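Local atomic coordinates of protease (PDB entry 8C4X), a protein that probably cleaves proteins as a serine endopeptidase of the S8 (subtilisin-like) family, this chain being its inhibitor I9 propeptide domain. Residues 19-24 against 67-72. Residues are numbered along the deposited sequence; the frame is centred on the assembly and turned at random.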
# COMPACT_ATOMS: atom_id res chain seq x y z
N TYR B 19 -4.15 1.95 -3.27
CA TYR B 19 -3.65 0.76 -2.59
C TYR B 19 -3.56 0.98 -1.08
O TYR B 19 -3.41 2.10 -0.60
CB TYR B 19 -2.27 0.34 -3.12
CG TYR B 19 -2.30 0.14 -4.61
CD1 TYR B 19 -2.68 -1.09 -5.15
CD2 TYR B 19 -2.03 1.19 -5.46
CE1 TYR B 19 -2.75 -1.26 -6.53
CE2 TYR B 19 -2.10 1.04 -6.84
CZ TYR B 19 -2.46 -0.19 -7.36
OH TYR B 19 -2.52 -0.34 -8.73
N ILE B 20 -3.67 -0.13 -0.36
CA ILE B 20 -3.34 -0.22 1.06
C ILE B 20 -2.04 -1.01 1.17
O ILE B 20 -1.96 -2.14 0.67
CB ILE B 20 -4.45 -0.92 1.85
CG1 ILE B 20 -5.75 -0.12 1.80
CG2 ILE B 20 -4.02 -1.17 3.29
CD1 ILE B 20 -6.95 -0.94 2.20
N VAL B 21 -1.05 -0.44 1.85
CA VAL B 21 0.28 -1.04 1.97
C VAL B 21 0.57 -1.28 3.45
O VAL B 21 0.37 -0.37 4.27
CB VAL B 21 1.35 -0.14 1.35
CG1 VAL B 21 2.74 -0.78 1.48
CG2 VAL B 21 1.02 0.16 -0.11
N THR B 22 1.03 -2.48 3.79
CA THR B 22 1.51 -2.67 5.15
C THR B 22 2.99 -3.01 5.13
O THR B 22 3.50 -3.59 4.16
CB THR B 22 0.74 -3.76 5.95
OG1 THR B 22 1.16 -5.07 5.57
CG2 THR B 22 -0.78 -3.62 5.77
N LEU B 23 3.66 -2.58 6.19
CA LEU B 23 5.10 -2.70 6.34
C LEU B 23 5.40 -3.66 7.49
O LEU B 23 4.60 -3.82 8.41
CB LEU B 23 5.72 -1.33 6.62
CG LEU B 23 5.33 -0.24 5.61
CD1 LEU B 23 5.99 1.12 5.92
CD2 LEU B 23 5.66 -0.68 4.19
N LYS B 24 6.56 -4.30 7.41
CA LYS B 24 6.94 -5.28 8.42
C LYS B 24 7.10 -4.60 9.78
O LYS B 24 7.26 -3.39 9.90
CB LYS B 24 8.23 -5.98 8.01
CG LYS B 24 8.07 -6.82 6.75
CD LYS B 24 9.38 -7.50 6.35
CE LYS B 24 9.21 -8.28 5.05
NZ LYS B 24 10.48 -8.95 4.64
N PRO B 67 12.50 -2.76 0.32
CA PRO B 67 12.69 -3.45 1.60
C PRO B 67 11.68 -2.97 2.64
O PRO B 67 11.39 -1.78 2.74
CB PRO B 67 14.12 -3.09 2.01
CG PRO B 67 14.73 -2.36 0.87
CD PRO B 67 13.71 -2.09 -0.17
N GLY B 68 11.15 -3.92 3.41
CA GLY B 68 10.27 -3.60 4.50
C GLY B 68 8.80 -3.69 4.17
O GLY B 68 7.97 -3.56 5.08
N VAL B 69 8.44 -3.92 2.92
CA VAL B 69 7.04 -4.03 2.54
C VAL B 69 6.54 -5.43 2.87
O VAL B 69 7.17 -6.43 2.50
CB VAL B 69 6.85 -3.70 1.06
CG1 VAL B 69 5.39 -3.92 0.65
CG2 VAL B 69 7.27 -2.26 0.79
N ALA B 70 5.41 -5.50 3.57
CA ALA B 70 4.80 -6.76 3.96
C ALA B 70 3.65 -7.18 3.04
O ALA B 70 3.55 -8.36 2.68
CB ALA B 70 4.29 -6.69 5.40
N SER B 71 2.78 -6.25 2.67
CA SER B 71 1.65 -6.58 1.82
C SER B 71 1.24 -5.35 1.03
O SER B 71 1.47 -4.21 1.45
CB SER B 71 0.45 -7.11 2.62
OG SER B 71 -0.07 -6.11 3.47
N ILE B 72 0.60 -5.59 -0.11
CA ILE B 72 -0.00 -4.55 -0.93
C ILE B 72 -1.35 -5.07 -1.39
O ILE B 72 -1.45 -6.19 -1.90
CB ILE B 72 0.86 -4.16 -2.15
CG1 ILE B 72 2.26 -3.72 -1.72
CG2 ILE B 72 0.18 -3.05 -2.92
CD1 ILE B 72 3.19 -3.46 -2.93
O HOH W 1 -1.84 -4.35 2.56
O HOH W 2 11.62 -6.58 2.84
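Thr22 and Ser71 form the hydrogen-bonded pair at the middle of two antiparallel strands: Thr22 N donates to Ser71 O, and Ser71 N returns a bond to Thr22 O at 3.1 Å. Ala70 N reaches Thr22 O at 2.8 Å. Both amides approach from one face of the carbonyl plane, Ser71 N lying above it, about 36° out. Two consecutive residues, Ala70 and Ser71, thus face Thr22 in a classic beta bulge, made possible by the helix-like psi of Ala70. Past the bulge, Lys24 N bonds to Gly68 O along a nearly straight N-H line (166°). Gly68 has a positive phi, 96°, a conformation that favours glycine, at the turn into the strand.

On the face carrying Thr22 and Ser71, the two hydroxyls meet directly, Thr22 OG1 to Ser71 OG at 2.6 Å. Each oxygen sits between its own backbone N and carbonyl carbon, which tilts the two hydroxyls toward each other over the sheet. Ser71 OG also holds a water that donates to Ile20 O, while a second water links Lys24 NZ to Gly68 N. Small hydroxyl residues fit this partly exposed face, and the methyl of Ala70 fills in beside Thr22 OG1.

Strand 18-23 runs between 69-76 and 50-54, with helices 29-36 and 57-64 on one face, consistent with the ferredoxin-like fold of I9 propeptides, which in relatives assist folding of the protease and inhibit it until removed.

Apolar residues line the buried face. Val21 CG1 meets Val69 CG1 at 4.2 Å, and both valines touch Leu63 of helix 57-64. Ile72 CG2, anti to the backbone N, lies obliquely by Tyr19 CD1 at 4.1 Å, both residues packing on Leu60. Leu23 CD2 reaches Val69 CG2, also at 4.1 Å, and its side chain extends to Val29 and Thr32 of helix 29-36.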